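Type III secretion T3S chaperone (Chlamydia trachomatis, PDB 3K29) is of unknown function but, as a putative YscO homologue, probably acts as a coiled-coil chaperone-like component of the type III secretion apparatus. Local coordinates at residues P9-K14 / K120-T125; K23-K28 / R110-L115; R30-E35 / L102-E107; K48-Y53 / I85-E90. One frame throughout, in Å; residues are numbered along the deposited sequence. Where two conformers were deposited one is given.

Contact 1 of 4, residues P9-K14 / K120-T125; sequences PVLSIK and KEEEKT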
loop_
_atom_site.group_PDB
_atom_site.type_symbol
_atom_site.label_atom_id
_atom_site.label_comp_id
_atom_site.label_asym_id
_atom_site.label_seq_id
_atom_site.Cartn_x
_atom_site.Cartn_y
_atom_site.Cartn_z
ATOM N N PRO A 9 23.829 13.057 4.798
ATOM C CA PRO A 9 22.637 13.164 5.651
ATOM C C PRO A 9 21.290 13.091 4.899
ATOM O O PRO A 9 20.317 12.573 5.452
ATOM C CB PRO A 9 22.806 14.508 6.328
ATOM C CG PRO A 9 24.344 14.732 6.340
ATOM C CD PRO A 9 24.768 14.186 5.006
ATOM N N VAL A 10 21.232 13.615 3.677
ATOM C CA VAL A 10 20.028 13.543 2.849
ATOM C C VAL A 10 19.818 12.077 2.397
ATOM O O VAL A 10 18.717 11.551 2.505
ATOM C CB VAL A 10 20.130 14.481 1.631
ATOM C CG1 VAL A 10 19.018 14.208 0.631
ATOM C CG2 VAL A 10 20.115 15.944 2.078
ATOM N N LEU A 11 20.879 11.404 1.947
ATOM C CA LEU A 11 20.746 10.009 1.548
ATOM C C LEU A 11 20.248 9.124 2.716
ATOM O O LEU A 11 19.289 8.339 2.556
ATOM C CB LEU A 11 22.062 9.498 0.968
ATOM C CG LEU A 11 22.169 8.080 0.382
ATOM C CD1 LEU A 11 21.295 7.890 -0.862
ATOM C CD2 LEU A 11 23.626 7.804 0.059
ATOM N N SER A 12 20.867 9.280 3.886
ATOM C CA SER A 12 20.476 8.561 5.099
ATOM C C SER A 12 18.979 8.729 5.344
ATOM O O SER A 12 18.237 7.743 5.494
ATOM C CB SER A 12 21.281 9.095 6.287
ATOM O OG SER A 12 21.399 8.114 7.284
ATOM N N ILE A 13 18.529 9.982 5.308
ATOM C CA ILE A 13 17.107 10.298 5.469
ATOM C C ILE A 13 16.196 9.636 4.424
ATOM O O ILE A 13 15.141 9.132 4.776
ATOM C CB ILE A 13 16.876 11.811 5.520
ATOM C CG1 ILE A 13 17.340 12.344 6.879
ATOM C CG2 ILE A 13 15.382 12.183 5.223
ATOM C CD1 ILE A 13 17.554 13.823 6.898
ATOM N N LYS A 14 16.631 9.612 3.170
ATOM C CA LYS A 14 15.828 9.107 2.067
ATOM C C LYS A 14 15.684 7.575 2.134
ATOM O O LYS A 14 14.649 7.006 1.733
ATOM C CB LYS A 14 16.427 9.547 0.748
ATOM C CG LYS A 14 16.130 11.026 0.460
ATOM C CD LYS A 14 16.483 11.350 -0.976
ATOM C CE LYS A 14 15.540 12.385 -1.610
ATOM N NZ LYS A 14 14.943 13.397 -0.677
ATOM N N LYS A 120 12.189 6.330 -5.953
ATOM C CA LYS A 120 12.646 7.211 -7.033
ATOM C C LYS A 120 13.558 8.316 -6.478
ATOM O O LYS A 120 14.687 8.494 -6.944
ATOM C CB LYS A 120 11.417 7.803 -7.716
ATOM C CG LYS A 120 11.651 8.606 -8.965
ATOM C CD LYS A 120 10.299 9.115 -9.430
ATOM C CE LYS A 120 10.384 10.572 -9.885
ATOM N NZ LYS A 120 10.960 10.734 -11.270
ATOM N N GLU A 121 13.079 9.019 -5.456
ATOM C CA GLU A 121 13.857 10.098 -4.834
ATOM C C GLU A 121 15.158 9.588 -4.213
ATOM O O GLU A 121 16.205 10.180 -4.414
ATOM C CB GLU A 121 13.054 10.829 -3.758
ATOM C CG GLU A 121 11.858 11.615 -4.268
ATOM C CD GLU A 121 10.687 11.637 -3.291
ATOM O OE1 GLU A 121 10.829 11.226 -2.099
ATOM O OE2 GLU A 121 9.601 12.073 -3.736
ATOM N N GLU A 122 15.081 8.498 -3.460
ATOM C CA GLU A 122 16.264 7.926 -2.840
ATOM C C GLU A 122 17.277 7.551 -3.928
ATOM O O GLU A 122 18.492 7.792 -3.790
ATOM C CB GLU A 122 15.883 6.702 -1.986
ATOM C CG GLU A 122 17.061 6.070 -1.187
ATOM C CD GLU A 122 17.990 5.172 -2.018
ATOM O OE1 GLU A 122 17.541 4.515 -2.997
ATOM O OE2 GLU A 122 19.201 5.127 -1.677
ATOM N N GLU A 123 16.783 6.961 -5.014
ATOM C CA GLU A 123 17.668 6.577 -6.086
ATOM C C GLU A 123 18.305 7.773 -6.808
ATOM O O GLU A 123 19.463 7.703 -7.204
ATOM C CB GLU A 123 16.955 5.670 -7.080
ATOM C CG GLU A 123 17.868 5.213 -8.191
ATOM C CD GLU A 123 18.858 4.135 -7.738
ATOM O OE1 GLU A 123 19.377 3.441 -8.625
ATOM O OE2 GLU A 123 19.106 3.960 -6.513
ATOM N N LYS A 124 17.559 8.854 -7.002
ATOM C CA LYS A 124 18.159 10.086 -7.516
ATOM C C LYS A 124 19.357 10.530 -6.644
ATOM O O LYS A 124 20.419 10.822 -7.173
ATOM C CB LYS A 124 17.120 11.203 -7.635
ATOM C CG LYS A 124 17.612 12.496 -8.346
ATOM C CD LYS A 124 16.435 13.450 -8.638
ATOM C CE LYS A 124 15.676 13.055 -9.918
ATOM N NZ LYS A 124 14.187 13.123 -9.778
ATOM N N THR A 125 19.180 10.559 -5.319
ATOM C CA THR A 125 20.274 10.904 -4.396
ATOM C C THR A 125 21.423 9.891 -4.406
ATOM O O THR A 125 22.580 10.310 -4.389
ATOM C CB THR A 125 19.781 11.173 -2.947
ATOM O OG1 THR A 125 18.782 12.193 -3.000
ATOM C CG2 THR A 125 20.970 11.633 -1.998
HETATM O O HOH W 1 12.708 11.261 -0.082
#
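Lys14 lays the far part of its aliphatic chain across Thr125, the two side chains crossing at about a right angle, with Lys14 CD only 3.2 Å from Thr125 OG1. The setting is an antiparallel helical hairpin: the segments 9-14 and 120-125 belong to its two long helices, whose local axes approach to 9.3 Å and run at 153° to each other. The bend of Lys14 at chi3 (145°) brings CE against Glu121, 3.6 Å from both its CB and its backbone O, and a further bend at chi4 (30°) sets the direction of NZ. The root of the lysine packs on a different residue, Lys14 CB meeting Glu122 CB at 4.0 Å.

The side chains of Leu11, the buried member of the group, and Thr125 run antiparallel alongside each other. Leu11 CB faces Thr125 CG2 at 3.8 Å, while Leu11 CD1 reaches on to the carboxylate of Glu122, 3.6 Å from OE2. Beyond these two segments, Leu11 also touches Arg126 and Lys129 of the same partner helix. Val10 adds a marginal contact, its CG1 coming near OG1 and CG2 of Thr125.

No direct hydrogen bond joins the segments. The ammonium of Lys14 and the carboxylate of Glu121 have opposite charges but do not meet, and Glu121 OE1 already forms a salt bridge with Arg118 of its own helix. A single water spans the gap, accepting from Lys14 NZ at 3.1 Å and donating to Glu121 OE1 at 2.8 Å.

Contact 2 of 4, residues K23-K28 / R110-L115; sequences KVVKEK and RAEVEL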
loop_
_atom_site.group_PDB
_atom_site.type_symbol
_atom_site.label_atom_id
_atom_site.label_comp_id
_atom_site.label_asym_id
_atom_site.label_seq_id
_atom_site.Cartn_x
_atom_site.Cartn_y
_atom_site.Cartn_z
ATOM N N LYS A 23 6.668 0.133 5.482
ATOM C CA LYS A 23 5.901 -0.154 6.660
ATOM C C LYS A 23 4.479 0.395 6.497
ATOM O O LYS A 23 3.509 -0.259 6.898
ATOM C CB LYS A 23 6.589 0.450 7.888
ATOM C CG LYS A 23 5.763 0.404 9.163
ATOM C CD LYS A 23 6.574 0.844 10.387
ATOM C CE LYS A 23 6.148 0.087 11.669
ATOM N NZ LYS A 23 7.079 0.373 12.846
ATOM N N VAL A 24 4.342 1.581 5.907
ATOM C CA VAL A 24 2.999 2.133 5.690
ATOM C C VAL A 24 2.159 1.273 4.708
ATOM O O VAL A 24 0.996 1.006 5.012
ATOM C CB VAL A 24 3.011 3.644 5.360
ATOM C CG1 VAL A 24 1.646 4.104 4.781
ATOM C CG2 VAL A 24 3.424 4.482 6.642
ATOM N N VAL A 25 2.748 0.820 3.591
ATOM C CA VAL A 25 2.078 -0.068 2.619
ATOM C C VAL A 25 1.549 -1.323 3.303
ATOM O O VAL A 25 0.386 -1.695 3.110
ATOM C CB VAL A 25 2.973 -0.505 1.422
ATOM C CG1 VAL A 25 2.309 -1.645 0.636
ATOM C CG2 VAL A 25 3.202 0.642 0.461
ATOM N N LYS A 26 2.401 -1.931 4.129
ATOM C CA LYS A 26 2.059 -3.121 4.890
ATOM C C LYS A 26 0.935 -2.836 5.864
ATOM O O LYS A 26 0.082 -3.679 6.075
ATOM C CB LYS A 26 3.289 -3.647 5.635
ATOM C CG LYS A 26 2.961 -4.483 6.856
ATOM C CD LYS A 26 4.127 -5.339 7.316
ATOM C CE LYS A 26 3.666 -6.273 8.431
ATOM N NZ LYS A 26 4.767 -7.118 8.955
ATOM N N GLU A 27 0.942 -1.661 6.479
ATOM C CA GLU A 27 -0.109 -1.336 7.417
ATOM C C GLU A 27 -1.433 -1.142 6.637
ATOM O O GLU A 27 -2.488 -1.655 7.023
ATOM C CB GLU A 27 0.271 -0.119 8.278
ATOM C CG GLU A 27 -0.823 0.358 9.260
ATOM C CD GLU A 27 -1.348 -0.726 10.245
ATOM O OE1 GLU A 27 -0.872 -1.896 10.238
ATOM O OE2 GLU A 27 -2.260 -0.402 11.050
ATOM N N LYS A 28 -1.355 -0.470 5.493
ATOM C CA LYS A 28 -2.545 -0.341 4.647
ATOM C C LYS A 28 -3.075 -1.679 4.129
ATOM O O LYS A 28 -4.298 -1.829 4.049
ATOM C CB LYS A 28 -2.374 0.685 3.518
ATOM C CG LYS A 28 -1.922 2.082 4.002
ATOM C CD LYS A 28 -2.795 2.667 5.051
ATOM C CE LYS A 28 -2.338 4.055 5.379
ATOM N NZ LYS A 28 -3.022 4.519 6.612
ATOM N N ARG A 110 -2.754 4.405 -2.762
ATOM C CA ARG A 110 -2.065 5.653 -2.475
ATOM C C ARG A 110 -0.714 5.425 -1.754
ATOM O O ARG A 110 0.283 6.056 -2.085
ATOM C CB ARG A 110 -2.954 6.558 -1.642
ATOM C CG ARG A 110 -4.181 7.079 -2.387
ATOM C CD ARG A 110 -4.969 7.979 -1.492
ATOM N NE ARG A 110 -6.244 8.323 -2.090
ATOM C CZ ARG A 110 -7.426 7.963 -1.599
ATOM N NH1 ARG A 110 -7.511 7.270 -0.469
ATOM N NH2 ARG A 110 -8.541 8.311 -2.234
ATOM N N ALA A 111 -0.685 4.490 -0.813
ATOM C CA ALA A 111 0.546 4.166 -0.091
ATOM C C ALA A 111 1.605 3.578 -0.994
ATOM O O ALA A 111 2.792 3.874 -0.816
ATOM C CB ALA A 111 0.271 3.228 1.101
ATOM N N GLU A 112 1.194 2.738 -1.951
ATOM C CA GLU A 112 2.128 2.156 -2.916
ATOM C C GLU A 112 2.693 3.175 -3.921
ATOM O O GLU A 112 3.884 3.087 -4.270
ATOM C CB GLU A 112 1.481 0.981 -3.656
ATOM C CG GLU A 112 0.785 0.059 -2.690
ATOM C CD GLU A 112 0.628 -1.320 -3.226
ATOM O OE1 GLU A 112 1.389 -2.205 -2.757
ATOM O OE2 GLU A 112 -0.247 -1.526 -4.109
ATOM N N VAL A 113 1.847 4.113 -4.382
ATOM C CA VAL A 113 2.299 5.280 -5.150
ATOM C C VAL A 113 3.352 6.032 -4.314
ATOM O O VAL A 113 4.412 6.403 -4.822
ATOM C CB VAL A 113 1.138 6.247 -5.556
ATOM C CG1 VAL A 113 1.699 7.530 -6.243
ATOM C CG2 VAL A 113 0.116 5.544 -6.501
ATOM N N GLU A 114 3.070 6.237 -3.026
ATOM C CA GLU A 114 4.012 6.962 -2.157
ATOM C C GLU A 114 5.356 6.243 -1.981
ATOM O O GLU A 114 6.406 6.894 -2.046
ATOM C CB GLU A 114 3.390 7.337 -0.807
ATOM C CG GLU A 114 2.299 8.372 -0.960
ATOM C CD GLU A 114 2.755 9.494 -1.886
ATOM O OE1 GLU A 114 3.723 10.205 -1.521
ATOM O OE2 GLU A 114 2.176 9.637 -2.994
ATOM N N LEU A 115 5.316 4.920 -1.803
ATOM C CA LEU A 115 6.519 4.088 -1.755
ATOM C C LEU A 115 7.388 4.190 -3.017
ATOM O O LEU A 115 8.616 4.263 -2.912
ATOM C CB LEU A 115 6.181 2.619 -1.458
ATOM C CG LEU A 115 7.317 1.562 -1.398
ATOM C CD1 LEU A 115 8.442 1.948 -0.473
ATOM C CD2 LEU A 115 6.785 0.139 -1.012
#
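Val25 faces Ala111 and Leu115 in the apolar part of this contact, which carries most of it. Its CG2 branch lies 4.0 Å from Ala111 CB and 3.9 Å from Leu115 CD2, and so bridges residues one helical turn apart. Val24 CG1 adds a lighter touch on Ala111 CB from the flank. Lys28 offers only its root: Lys28 CG sits 3.8 Å from Ala111 CB, and the bend at chi2 (-54°) takes the rest of the chain away toward Glu107.

Aliphatic carbon also meets polar groups. Val25 CG2 rests against the backbone, 3.5 Å from Ala111 O. Val25 CG1, anti to the backbone N (chi1 168°), is thereby turned to Glu112 and lies 3.6 Å from Glu112 OE1, the two side chains crossing at about a right angle. The carboxylate of Glu112 has a long, weak ion pair with Arg29.

No hydrogen bond crosses between the segments. With local axes 8.8 Å apart and directed 167° from each other, small and branched apolar residues flanked by charged ones form the kind of interface expected of an antiparallel two-helix coiled coil; 23-28 lies within its predicted range.

Contact 3 of 4, residues R30-E35 / L102-E107; sequences RLLELE and LAASKE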
loop_
_atom_site.group_PDB
_atom_site.type_symbol
_atom_site.label_atom_id
_atom_site.label_comp_id
_atom_site.label_asym_id
_atom_site.label_seq_id
_atom_site.Cartn_x
_atom_site.Cartn_y
_atom_site.Cartn_z
ATOM N N ARG A 30 -3.025 -4.443 5.810
ATOM C CA ARG A 30 -3.691 -4.958 6.989
ATOM C C ARG A 30 -5.010 -4.251 7.253
ATOM O O ARG A 30 -5.991 -4.885 7.641
ATOM C CB ARG A 30 -2.801 -4.800 8.214
ATOM C CG ARG A 30 -3.148 -5.768 9.296
ATOM C CD ARG A 30 -2.463 -5.417 10.624
ATOM N NE ARG A 30 -2.844 -4.069 11.063
ATOM C CZ ARG A 30 -3.999 -3.732 11.642
ATOM N NH1 ARG A 30 -4.950 -4.637 11.899
ATOM N NH2 ARG A 30 -4.194 -2.465 11.984
ATOM N N LEU A 31 -5.030 -2.936 7.072
ATOM C CA LEU A 31 -6.260 -2.180 7.296
ATOM C C LEU A 31 -7.323 -2.583 6.287
ATOM O O LEU A 31 -8.486 -2.697 6.652
ATOM C CB LEU A 31 -6.015 -0.674 7.313
ATOM C CG LEU A 31 -5.207 -0.146 8.508
ATOM C CD1 LEU A 31 -4.959 1.356 8.412
ATOM C CD2 LEU A 31 -5.901 -0.494 9.838
ATOM N N LEU A 32 -6.913 -2.826 5.040
ATOM C CA LEU A 32 -7.833 -3.263 3.984
ATOM C C LEU A 32 -8.326 -4.668 4.328
ATOM O O LEU A 32 -9.512 -4.962 4.138
ATOM C CB LEU A 32 -7.160 -3.241 2.596
ATOM C CG LEU A 32 -7.834 -3.934 1.387
ATOM C CD1 LEU A 32 -9.205 -3.321 1.085
ATOM C CD2 LEU A 32 -6.981 -3.877 0.115
ATOM N N GLU A 33 -7.422 -5.520 4.838
ATOM C CA GLU A 33 -7.807 -6.869 5.229
ATOM C C GLU A 33 -8.877 -6.878 6.342
ATOM O O GLU A 33 -9.855 -7.618 6.220
ATOM C CB GLU A 33 -6.593 -7.787 5.521
ATOM C CG GLU A 33 -6.936 -9.301 5.743
ATOM C CD GLU A 33 -7.972 -9.899 4.761
ATOM O OE1 GLU A 33 -9.017 -10.432 5.233
ATOM O OE2 GLU A 33 -7.748 -9.848 3.525
ATOM N N LEU A 34 -8.714 -6.045 7.378
ATOM C CA LEU A 34 -9.772 -5.835 8.386
ATOM C C LEU A 34 -11.130 -5.497 7.747
ATOM O O LEU A 34 -12.144 -6.110 8.071
ATOM C CB LEU A 34 -9.398 -4.721 9.383
ATOM C CG LEU A 34 -8.749 -4.936 10.753
ATOM C CD1 LEU A 34 -7.620 -5.980 10.779
ATOM C CD2 LEU A 34 -8.246 -3.587 11.303
ATOM N N GLU A 35 -11.151 -4.536 6.835
ATOM C CA GLU A 35 -12.409 -4.180 6.188
ATOM C C GLU A 35 -12.941 -5.339 5.345
ATOM O O GLU A 35 -14.140 -5.596 5.383
ATOM C CB GLU A 35 -12.292 -2.890 5.353
ATOM C CG GLU A 35 -11.891 -1.640 6.153
ATOM C CD GLU A 35 -12.691 -1.419 7.444
ATOM O OE1 GLU A 35 -13.940 -1.495 7.462
ATOM O OE2 GLU A 35 -12.062 -1.080 8.461
ATOM N N LEU A 102 -13.704 -0.103 -0.169
ATOM C CA LEU A 102 -13.204 0.720 -1.248
ATOM C C LEU A 102 -12.274 1.837 -0.769
ATOM O O LEU A 102 -11.225 2.053 -1.367
ATOM C CB LEU A 102 -14.367 1.283 -2.067
ATOM C CG LEU A 102 -13.941 2.293 -3.122
ATOM C CD1 LEU A 102 -13.235 1.561 -4.251
ATOM C CD2 LEU A 102 -15.116 3.096 -3.596
ATOM N N ALA A 103 -12.645 2.558 0.285
ATOM C CA ALA A 103 -11.759 3.587 0.815
ATOM C C ALA A 103 -10.400 2.995 1.271
ATOM O O ALA A 103 -9.354 3.570 0.960
ATOM C CB ALA A 103 -12.430 4.368 1.933
ATOM N N ALA A 104 -10.414 1.837 1.937
ATOM C CA ALA A 104 -9.165 1.220 2.412
ATOM C C ALA A 104 -8.324 0.747 1.241
ATOM O O ALA A 104 -7.091 0.804 1.292
ATOM C CB ALA A 104 -9.438 0.044 3.381
ATOM N N SER A 105 -9.019 0.281 0.199
ATOM C CA SER A 105 -8.426 -0.172 -1.044
ATOM C C SER A 105 -7.694 0.995 -1.729
ATOM O O SER A 105 -6.531 0.870 -2.125
ATOM C CB SER A 105 -9.549 -0.705 -1.924
ATOM O OG SER A 105 -9.038 -1.622 -2.846
ATOM N N LYS A 106 -8.373 2.132 -1.853
ATOM C CA LYS A 106 -7.743 3.355 -2.332
ATOM C C LYS A 106 -6.567 3.838 -1.464
ATOM O O LYS A 106 -5.532 4.244 -1.981
ATOM C CB LYS A 106 -8.785 4.446 -2.444
ATOM C CG LYS A 106 -9.806 4.226 -3.536
ATOM C CD LYS A 106 -10.631 5.494 -3.664
ATOM C CE LYS A 106 -11.679 5.363 -4.717
ATOM N NZ LYS A 106 -11.943 6.722 -5.293
ATOM N N GLU A 107 -6.735 3.796 -0.143
ATOM C CA GLU A 107 -5.609 4.070 0.773
ATOM C C GLU A 107 -4.375 3.205 0.535
ATOM O O GLU A 107 -3.266 3.719 0.550
ATOM C CB GLU A 107 -6.048 4.008 2.239
ATOM C CG GLU A 107 -6.678 5.275 2.694
ATOM C CD GLU A 107 -5.702 6.425 2.633
ATOM O OE1 GLU A 107 -5.836 7.290 1.738
ATOM O OE2 GLU A 107 -4.772 6.438 3.466
#
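Ala104 presses its methyl group against the backbone of the facing helix, CB lying 3.7 Å from Leu32 CA. The short side chain goes with a close approach of the main chains: Ala104 CA and Leu32 CA are 4.9 Å apart, and the local helix axes, 165° from parallel, come to 8.7 Å. The same methyl meets Leu32 CB at 4.1 Å and, one turn further along the first helix, Glu35 CG, also at 4.1 Å. It is thus held between the roots of two side chains. Glu35 contributes carbon alone here; its OE1 is engaged by Lys38 in a salt bridge and, just outside the two segments, by Gln97 of the other helix in a hydrogen bond.

Ser105 follows, and here the backbone does much of the work. Leu32, with CG anti to its own backbone N (chi1 167°), sends CD1 over to the start of this residue, 3.7 Å from Ser105 N and 4.0 Å from Ser105 CB. The other methyl, Leu32 CD2, stands 4.1 Å from Ser105 CA. Beyond the segment 102-107, Leu32 also packs on Val101 and Leu108 of the same helix.

No hydrogen bond or ion pair joins 30-35 to 102-107, so between these two segments the contact rests on van der Waals packing of alkyl groups on an alanine and on backbone atoms.

Contact 4 of 4, residues K48-Y53 / I85-E90; sequences KVKNHY and IQLSEE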
loop_
_atom_site.group_PDB
_atom_site.type_symbol
_atom_site.label_atom_id
_atom_site.label_comp_id
_atom_site.label_asym_id
_atom_site.label_seq_id
_atom_site.Cartn_x
_atom_site.Cartn_y
_atom_site.Cartn_z
ATOM N N LYS A 48 -27.690 -15.347 5.986
ATOM C CA LYS A 48 -28.658 -16.057 6.849
ATOM C C LYS A 48 -30.075 -15.515 6.784
ATOM O O LYS A 48 -31.014 -16.277 6.716
ATOM C CB LYS A 48 -28.199 -16.243 8.274
ATOM C CG LYS A 48 -27.875 -15.047 9.041
ATOM C CD LYS A 48 -26.953 -15.462 10.208
ATOM C CE LYS A 48 -25.837 -16.383 9.733
ATOM N NZ LYS A 48 -24.655 -16.258 10.596
ATOM N N VAL A 49 -30.230 -14.189 6.711
ATOM C CA VAL A 49 -31.563 -13.589 6.473
ATOM C C VAL A 49 -32.082 -13.965 5.096
ATOM O O VAL A 49 -33.234 -14.330 4.972
ATOM C CB VAL A 49 -31.567 -12.017 6.679
ATOM C CG1 VAL A 49 -33.007 -11.461 6.502
ATOM C CG2 VAL A 49 -31.173 -11.729 8.098
ATOM N N LYS A 50 -31.222 -13.904 4.070
ATOM C CA LYS A 50 -31.630 -14.285 2.718
ATOM C C LYS A 50 -32.086 -15.762 2.681
ATOM O O LYS A 50 -33.071 -16.121 2.003
ATOM C CB LYS A 50 -30.484 -14.057 1.732
ATOM C CG LYS A 50 -30.905 -14.008 0.285
ATOM C CD LYS A 50 -29.664 -14.084 -0.662
ATOM C CE LYS A 50 -30.048 -13.721 -2.091
ATOM N NZ LYS A 50 -29.519 -14.671 -3.171
ATOM N N ASN A 51 -31.394 -16.615 3.422
ATOM C CA ASN A 51 -31.794 -18.017 3.448
ATOM C C ASN A 51 -33.099 -18.237 4.192
ATOM O O ASN A 51 -33.921 -19.042 3.779
ATOM C CB ASN A 51 -30.635 -18.897 3.942
ATOM C CG ASN A 51 -29.535 -18.996 2.898
ATOM O OD1 ASN A 51 -29.821 -19.122 1.707
ATOM N ND2 ASN A 51 -28.287 -18.908 3.322
ATOM N N HIS A 52 -33.286 -17.495 5.275
ATOM C CA HIS A 52 -34.495 -17.581 6.042
ATOM C C HIS A 52 -35.665 -17.184 5.148
ATOM O O HIS A 52 -36.772 -17.766 5.210
ATOM C CB HIS A 52 -34.320 -16.703 7.332
ATOM C CG HIS A 52 -35.532 -16.668 8.212
ATOM N ND1 HIS A 52 -36.257 -17.797 8.531
ATOM C CD2 HIS A 52 -36.141 -15.645 8.854
ATOM C CE1 HIS A 52 -37.266 -17.474 9.322
ATOM N NE2 HIS A 52 -37.211 -16.171 9.540
ATOM N N TYR A 53 -35.418 -16.216 4.260
ATOM C CA TYR A 53 -36.483 -15.653 3.398
ATOM C C TYR A 53 -36.844 -16.717 2.386
ATOM O O TYR A 53 -38.014 -17.049 2.157
ATOM C CB TYR A 53 -35.927 -14.392 2.724
ATOM C CG TYR A 53 -36.849 -13.589 1.852
ATOM C CD1 TYR A 53 -38.088 -13.137 2.308
ATOM C CD2 TYR A 53 -36.416 -13.159 0.612
ATOM C CE1 TYR A 53 -38.899 -12.332 1.488
ATOM C CE2 TYR A 53 -37.201 -12.395 -0.217
ATOM C CZ TYR A 53 -38.447 -11.994 0.218
ATOM O OH TYR A 53 -39.194 -11.231 -0.635
ATOM N N ILE A 85 -38.079 -7.073 4.362
ATOM C CA ILE A 85 -37.544 -5.797 4.856
ATOM C C ILE A 85 -36.282 -6.079 5.681
ATOM O O ILE A 85 -35.322 -5.357 5.574
ATOM C CB ILE A 85 -38.623 -5.036 5.701
ATOM C CG1 ILE A 85 -39.804 -4.635 4.818
ATOM C CG2 ILE A 85 -38.040 -3.754 6.441
ATOM C CD1 ILE A 85 -41.038 -4.179 5.627
ATOM N N GLN A 86 -36.261 -7.125 6.490
ATOM C CA GLN A 86 -35.019 -7.429 7.178
ATOM C C GLN A 86 -33.904 -7.649 6.167
ATOM O O GLN A 86 -32.750 -7.231 6.409
ATOM C CB GLN A 86 -35.096 -8.680 8.031
ATOM C CG GLN A 86 -36.202 -8.718 9.043
ATOM C CD GLN A 86 -36.268 -10.088 9.736
ATOM O OE1 GLN A 86 -35.220 -10.632 10.134
ATOM N NE2 GLN A 86 -37.469 -10.651 9.866
ATOM N N LEU A 87 -34.217 -8.370 5.078
ATOM C CA LEU A 87 -33.225 -8.618 4.040
ATOM C C LEU A 87 -32.712 -7.298 3.405
ATOM O O LEU A 87 -31.490 -7.131 3.288
ATOM C CB LEU A 87 -33.758 -9.587 2.952
ATOM C CG LEU A 87 -32.789 -9.874 1.804
ATOM C CD1 LEU A 87 -31.396 -10.455 2.445
ATOM C CD2 LEU A 87 -33.430 -10.887 0.809
ATOM N N SER A 88 -33.601 -6.389 2.971
ATOM C CA SER A 88 -33.135 -5.095 2.430
ATOM C C SER A 88 -32.268 -4.365 3.453
ATOM O O SER A 88 -31.323 -3.695 3.069
ATOM C CB SER A 88 -34.284 -4.183 1.961
ATOM O OG SER A 88 -35.197 -3.965 3.032
ATOM N N GLU A 89 -32.560 -4.500 4.745
ATOM C CA GLU A 89 -31.753 -3.764 5.762
ATOM C C GLU A 89 -30.335 -4.382 5.824
ATOM O O GLU A 89 -29.338 -3.681 5.973
ATOM C CB GLU A 89 -32.437 -3.787 7.127
ATOM C CG GLU A 89 -33.704 -2.895 7.184
ATOM C CD GLU A 89 -34.535 -3.105 8.453
ATOM O OE1 GLU A 89 -34.265 -4.067 9.199
ATOM O OE2 GLU A 89 -35.481 -2.333 8.693
ATOM N N GLU A 90 -30.251 -5.710 5.678
ATOM C CA GLU A 90 -28.946 -6.367 5.660
ATOM C C GLU A 90 -28.157 -5.985 4.416
ATOM O O GLU A 90 -26.952 -5.792 4.524
ATOM C CB GLU A 90 -29.083 -7.900 5.690
ATOM C CG GLU A 90 -29.639 -8.415 6.992
ATOM C CD GLU A 90 -28.763 -8.088 8.163
ATOM O OE1 GLU A 90 -27.532 -8.031 8.003
ATOM O OE2 GLU A 90 -29.299 -7.891 9.266
#
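Ile85 O, two residues ahead of the Leu87 that packs against Val49, is gripped by two donors of its own helix: Ser88 OG at 2.9 Å and the backbone Glu89 N at 3.0 Å. Both come from the same face of the carbonyl plane. The serine approaches well off the C=O direction, at an angle of 114° and tilted 23° out of the plane.

No hydrogen bond crosses the contact, which is made by alkyl groups packing on side chains and on the backbone. Val49 divides its two methyls: CG1 lies 3.6 Å from Leu87 N and 3.8 Å from Gln86 CB, whereas CG2 meets Glu90 CG at 3.8 Å, the valine and glutamate side chains crossing at about a right angle. The carboxylate of Glu90 has its salt bridge outside the pair, with Lys93.

Leu87 answers with a fork of its own. Leu87 CD1 rests 3.8 Å from Lys50 CB, and Leu87 CD2 comes obliquely to the Tyr53 ring, 3.8 Å from Tyr53 CD2. Lys50 thus lends its aliphatic root while its amino end leads away from the partner helix. Tyr53 extends the cluster to Ile80, Val83 and Ala84.

The local axes, 9.1 Å apart and directed 157° from each other, together with valine and leucine each fitting between residues of the facing helix, are typical of an antiparallel helical hairpin with a coiled-coil interface.

All four contacts join helix 8-66 to helix 70-160 and follow one another along the hairpin, each later one enclosed in sequence by those before it. Contacts 1 and 4 lie on opposite sides of the chain's centre, their centres 55 Å apart. Contact 2, near that centre, is partly buried; the other three are surface contacts. Contact 2 adjoins contact 3, the two touching where Lys28 meets Glu107. The axes run closest to antiparallel in contacts 2 and 3, where an alanine faces a larger apolar residue. Contact 1 has the most polar character, with a lysine on a threonine and a bridging water, whereas contact 4 brings in an aromatic ring.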